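Local coordinates for protein putative alpha KG dependent 2,4-D dioxygenase (Burkholderia xenovorans, PDB 5J92) that binds iron(II) and probably acts as a 2-oxoglutarate-dependent dioxygenase of the TfdA family, at residues Ala132-Val142 and Trp256-Arg267. Residues are numbered along the deposited sequence; the frame is centred on the assembly and turned at random.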
loop_
_atom_site.group_PDB
_atom_site.type_symbol
_atom_site.label_atom_id
_atom_site.label_comp_id
_atom_site.label_asym_id
_atom_site.label_seq_id
_atom_site.Cartn_x
_atom_site.Cartn_y
_atom_site.Cartn_z
ATOM N N ALA A 132 13.714 -11.511 -15.073
ATOM C CA ALA A 132 14.994 -11.740 -14.430
ATOM C C ALA A 132 14.979 -13.051 -13.661
ATOM O O ALA A 132 13.932 -13.511 -13.194
ATOM C CB ALA A 132 15.325 -10.602 -13.458
ATOM N N ARG A 133 16.156 -13.663 -13.553
ATOM C CA ARG A 133 16.328 -14.780 -12.633
ATOM C C ARG A 133 16.895 -14.223 -11.325
ATOM O O ARG A 133 16.142 -13.755 -10.476
ATOM C CB ARG A 133 17.236 -15.850 -13.237
ATOM C CG ARG A 133 17.385 -17.105 -12.377
ATOM C CD ARG A 133 18.149 -18.188 -13.120
ATOM N NE ARG A 133 17.358 -18.750 -14.216
ATOM C CZ ARG A 133 17.843 -19.539 -15.167
ATOM N NH1 ARG A 133 19.130 -19.864 -15.179
ATOM N NH2 ARG A 133 17.036 -20.005 -16.113
ATOM N N TYR A 134 18.210 -14.219 -11.177
ATOM C CA TYR A 134 18.871 -13.610 -10.032
ATOM C C TYR A 134 19.288 -12.187 -10.371
ATOM O O TYR A 134 19.785 -11.917 -11.471
ATOM C CB TYR A 134 20.106 -14.404 -9.627
ATOM C CG TYR A 134 19.848 -15.837 -9.210
ATOM C CD1 TYR A 134 19.429 -16.132 -7.920
ATOM C CD2 TYR A 134 20.036 -16.896 -10.102
ATOM C CE1 TYR A 134 19.199 -17.432 -7.521
ATOM C CE2 TYR A 134 19.800 -18.208 -9.715
ATOM C CZ TYR A 134 19.387 -18.467 -8.416
ATOM O OH TYR A 134 19.154 -19.754 -7.987
ATOM N N SER A 135 19.113 -11.288 -9.411
ATOM C CA SER A 135 19.694 -9.955 -9.474
ATOM C C SER A 135 20.815 -9.855 -8.447
ATOM O O SER A 135 20.803 -10.551 -7.429
ATOM C CB SER A 135 18.631 -8.878 -9.223
ATOM O OG SER A 135 17.653 -8.864 -10.262
ATOM N N PHE A 136 21.802 -9.000 -8.732
ATOM C CA PHE A 136 22.990 -8.848 -7.902
ATOM C C PHE A 136 23.253 -7.368 -7.669
ATOM O O PHE A 136 23.198 -6.564 -8.610
ATOM C CB PHE A 136 24.225 -9.485 -8.559
ATOM C CG PHE A 136 24.032 -10.918 -8.984
ATOM C CD1 PHE A 136 23.333 -11.229 -10.148
ATOM C CD2 PHE A 136 24.569 -11.956 -8.228
ATOM C CE1 PHE A 136 23.154 -12.536 -10.542
ATOM C CE2 PHE A 136 24.394 -13.277 -8.616
ATOM C CZ PHE A 136 23.696 -13.569 -9.785
ATOM N N LEU A 137 23.557 -7.016 -6.417
ATOM C CA LEU A 137 23.847 -5.644 -6.017
ATOM C C LEU A 137 25.086 -5.664 -5.136
ATOM O O LEU A 137 25.095 -6.328 -4.096
ATOM C CB LEU A 137 22.676 -5.020 -5.250
ATOM C CG LEU A 137 21.616 -4.169 -5.951
ATOM C CD1 LEU A 137 20.602 -3.632 -4.936
ATOM C CD2 LEU A 137 22.242 -3.036 -6.760
ATOM N N LEU A 138 26.121 -4.931 -5.536
ATOM C CA LEU A 138 27.352 -4.830 -4.758
ATOM C C LEU A 138 27.500 -3.397 -4.267
ATOM O O LEU A 138 27.570 -2.461 -5.073
ATOM C CB LEU A 138 28.559 -5.258 -5.593
ATOM C CG LEU A 138 29.945 -5.191 -4.951
ATOM C CD1 LEU A 138 30.052 -6.051 -3.692
ATOM C CD2 LEU A 138 30.972 -5.601 -5.969
ATOM N N SER A 139 27.554 -3.220 -2.951
ATOM C CA SER A 139 27.577 -1.886 -2.364
ATOM C C SER A 139 28.998 -1.341 -2.305
ATOM O O SER A 139 29.920 -2.027 -1.852
ATOM C CB SER A 139 26.968 -1.899 -0.963
ATOM O OG SER A 139 27.815 -2.582 -0.061
ATOM N N TYR A 140 29.166 -0.101 -2.761
ATOM C CA TYR A 140 30.417 0.628 -2.655
ATOM C C TYR A 140 30.373 1.682 -1.562
ATOM O O TYR A 140 31.333 1.821 -0.801
ATOM C CB TYR A 140 30.768 1.292 -3.995
ATOM C CG TYR A 140 31.457 0.365 -4.972
ATOM C CD1 TYR A 140 30.848 -0.816 -5.395
ATOM C CD2 TYR A 140 32.723 0.663 -5.459
ATOM C CE1 TYR A 140 31.482 -1.666 -6.291
ATOM C CE2 TYR A 140 33.365 -0.175 -6.350
ATOM C CZ TYR A 140 32.741 -1.337 -6.766
ATOM O OH TYR A 140 33.394 -2.163 -7.658
ATOM N N ILE A 141 29.292 2.455 -1.484
ATOM C CA ILE A 141 29.154 3.523 -0.494
ATOM C C ILE A 141 27.756 3.421 0.102
ATOM O O ILE A 141 26.767 3.433 -0.638
ATOM C CB ILE A 141 29.401 4.919 -1.099
ATOM C CG1 ILE A 141 30.797 4.990 -1.746
ATOM C CG2 ILE A 141 29.271 5.983 -0.034
ATOM C CD1 ILE A 141 31.129 6.341 -2.445
ATOM N N VAL A 142 27.676 3.303 1.421
ATOM C CA VAL A 142 26.425 3.048 2.138
ATOM C C VAL A 142 26.051 4.309 2.914
ATOM O O VAL A 142 26.862 4.787 3.711
ATOM C CB VAL A 142 26.538 1.851 3.105
ATOM C CG1 VAL A 142 25.223 1.638 3.856
ATOM C CG2 VAL A 142 26.931 0.596 2.375
ATOM N N TRP A 256 22.487 -2.481 4.867
ATOM C CA TRP A 256 23.661 -2.672 4.031
ATOM C C TRP A 256 24.953 -2.465 4.810
ATOM O O TRP A 256 25.044 -1.617 5.702
ATOM C CB TRP A 256 23.622 -1.703 2.848
ATOM C CG TRP A 256 22.699 -2.154 1.780
ATOM C CD1 TRP A 256 21.382 -1.815 1.621
ATOM C CD2 TRP A 256 23.024 -3.041 0.711
ATOM N NE1 TRP A 256 20.870 -2.432 0.493
ATOM C CE2 TRP A 256 21.860 -3.195 -0.076
ATOM C CE3 TRP A 256 24.190 -3.727 0.343
ATOM C CZ2 TRP A 256 21.822 -4.016 -1.203
ATOM C CZ3 TRP A 256 24.158 -4.525 -0.790
ATOM C CH2 TRP A 256 22.972 -4.664 -1.547
ATOM N N SER A 257 25.967 -3.248 4.443
ATOM C CA SER A 257 27.339 -3.003 4.852
ATOM C C SER A 257 28.166 -2.794 3.593
ATOM O O SER A 257 27.839 -3.322 2.522
ATOM C CB SER A 257 27.919 -4.180 5.658
ATOM O OG SER A 257 27.245 -4.357 6.889
ATOM N N VAL A 258 29.249 -2.031 3.726
ATOM C CA VAL A 258 30.107 -1.767 2.576
ATOM C C VAL A 258 30.621 -3.084 2.008
ATOM O O VAL A 258 31.069 -3.970 2.748
ATOM C CB VAL A 258 31.253 -0.823 2.971
ATOM C CG1 VAL A 258 32.343 -0.810 1.893
ATOM C CG2 VAL A 258 30.714 0.596 3.177
ATOM N N ARG A 259 30.521 -3.224 0.684
ATOM C CA ARG A 259 30.973 -4.378 -0.090
ATOM C C ARG A 259 30.211 -5.665 0.234
ATOM O O ARG A 259 30.721 -6.772 -0.018
ATOM C CB ARG A 259 32.480 -4.605 0.057
ATOM C CG ARG A 259 33.342 -3.537 -0.608
ATOM C CD ARG A 259 33.090 -3.450 -2.105
ATOM N NE ARG A 259 34.017 -2.493 -2.700
ATOM C CZ ARG A 259 34.523 -2.588 -3.921
ATOM N NH1 ARG A 259 34.187 -3.603 -4.705
ATOM N NH2 ARG A 259 35.369 -1.665 -4.353
ATOM N N ASP A 260 28.985 -5.536 0.743
ATOM C CA ASP A 260 28.036 -6.632 0.685
ATOM C C ASP A 260 27.747 -6.925 -0.785
ATOM O O ASP A 260 27.452 -6.007 -1.560
ATOM C CB ASP A 260 26.714 -6.256 1.356
ATOM C CG ASP A 260 26.691 -6.475 2.863
ATOM O OD1 ASP A 260 27.630 -7.043 3.451
ATOM O OD2 ASP A 260 25.666 -6.077 3.451
ATOM N N LEU A 261 27.814 -8.190 -1.171
ATOM C CA LEU A 261 27.246 -8.635 -2.440
ATOM C C LEU A 261 25.948 -9.359 -2.112
ATOM O O LEU A 261 25.964 -10.423 -1.480
ATOM C CB LEU A 261 28.214 -9.535 -3.205
ATOM C CG LEU A 261 28.049 -9.663 -4.723
ATOM C CD1 LEU A 261 29.069 -10.640 -5.273
ATOM C CD2 LEU A 261 26.664 -10.114 -5.123
ATOM N N VAL A 262 24.827 -8.796 -2.546
ATOM C CA VAL A 262 23.514 -9.367 -2.269
ATOM C C VAL A 262 22.949 -9.889 -3.581
ATOM O O VAL A 262 22.838 -9.145 -4.568
ATOM C CB VAL A 262 22.558 -8.360 -1.613
ATOM C CG1 VAL A 262 21.171 -8.996 -1.421
ATOM C CG2 VAL A 262 23.121 -7.895 -0.277
ATOM N N MET A 263 22.621 -11.175 -3.582
ATOM C CA MET A 263 22.067 -11.887 -4.722
ATOM C C MET A 263 20.677 -12.358 -4.336
ATOM O O MET A 263 20.507 -12.959 -3.265
ATOM C CB MET A 263 22.989 -13.055 -5.093
ATOM C CG MET A 263 22.377 -14.217 -5.824
ATOM S SD MET A 263 23.617 -15.529 -5.901
ATOM C CE MET A 263 22.816 -16.684 -7.009
ATOM N N TRP A 264 19.664 -12.016 -5.151
ATOM C CA TRP A 264 18.301 -12.406 -4.817
ATOM C C TRP A 264 17.582 -12.997 -6.021
ATOM O O TRP A 264 17.828 -12.625 -7.174
ATOM C CB TRP A 264 17.487 -11.237 -4.199
ATOM C CG TRP A 264 17.076 -10.113 -5.138
ATOM C CD1 TRP A 264 15.931 -10.031 -5.889
ATOM C CD2 TRP A 264 17.797 -8.909 -5.382
ATOM N NE1 TRP A 264 15.909 -8.848 -6.608
ATOM C CE2 TRP A 264 17.044 -8.140 -6.307
ATOM C CE3 TRP A 264 19.016 -8.401 -4.920
ATOM C CZ2 TRP A 264 17.466 -6.901 -6.758
ATOM C CZ3 TRP A 264 19.434 -7.161 -5.385
ATOM C CH2 TRP A 264 18.666 -6.429 -6.293
ATOM N N ASP A 265 16.707 -13.955 -5.721
ATOM C CA ASP A 265 15.976 -14.735 -6.722
ATOM C C ASP A 265 14.629 -14.054 -6.959
ATOM O O ASP A 265 13.721 -14.133 -6.132
ATOM C CB ASP A 265 15.840 -16.178 -6.240
ATOM C CG ASP A 265 15.286 -17.125 -7.311
ATOM O OD1 ASP A 265 14.728 -16.642 -8.322
ATOM O OD2 ASP A 265 15.433 -18.360 -7.136
ATOM N N ASN A 266 14.505 -13.361 -8.096
ATOM C CA ASN A 266 13.255 -12.692 -8.432
ATOM C C ASN A 266 12.091 -13.662 -8.614
ATOM O O ASN A 266 10.932 -13.237 -8.562
ATOM C CB ASN A 266 13.441 -11.844 -9.692
ATOM C CG ASN A 266 14.392 -10.682 -9.469
ATOM O OD1 ASN A 266 14.000 -9.671 -8.912
ATOM N ND2 ASN A 266 15.642 -10.829 -9.893
ATOM N N ARG A 267 12.369 -14.952 -8.813
ATOM C CA ARG A 267 11.316 -15.946 -8.999
ATOM C C ARG A 267 10.545 -16.238 -7.722
ATOM O O ARG A 267 9.509 -16.903 -7.795
ATOM C CB ARG A 267 11.914 -17.250 -9.539
ATOM C CG ARG A 267 12.664 -17.078 -10.853
ATOM C CD ARG A 267 13.451 -18.322 -11.228
ATOM N NE ARG A 267 14.560 -18.582 -10.311
ATOM C CZ ARG A 267 15.494 -19.501 -10.528
ATOM N NH1 ARG A 267 15.444 -20.241 -11.636
ATOM N NH2 ARG A 267 16.473 -19.680 -9.648
#
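Ser135 pairs with Trp264, and Leu137 with Val262, as hydrogen-bonded pairs of two antiparallel strands whose axes approach to 4.6 Å, neighbours in the main sheet of a cupin-type fold. On the face of Ser135, its CB sits over the six-membered ring of Trp264, 3.6 Å from the centroid, while Leu137 CD1 meets the rim of the same indole. Trp264 CG lies between its own backbone N and carbonyl carbon (chi1 72°), which folds the ring back across the neighbouring strand. Asn266 ND2 gives one hydrogen to Ser135 OG (2.8 Å) and the other to Arg133 O (3.0 Å), both nearly in its amide plane; its OD1 accepts from the backbone of Asp124. On the face of Tyr134 and Phe136, the extended Met263 runs alongside Phe136 and lays CE over the Tyr134 ring, 3.7 Å from its centroid. Beyond it, Arg267 grips Asp265 side-on, NE to OD1 at 2.8 Å and NH2 to OD2, which also bonds His209; Arg133 CG covers the centre of that guanidinium, its own charge paired with Asp292. At the far end Ser139 OG donates to Ser257 O (2.7 Å) in the type II turn, and Arg259 CZ lies over one Tyr140 face, a cation-pi contact with planes 31° apart. Since Ser135 OG also bonds Asp124, an iron ligand, and Trp264 packs close to the ligand His271, Ser135, Asn266 and Trp264 form a second shell that would help orient the metal's ligands.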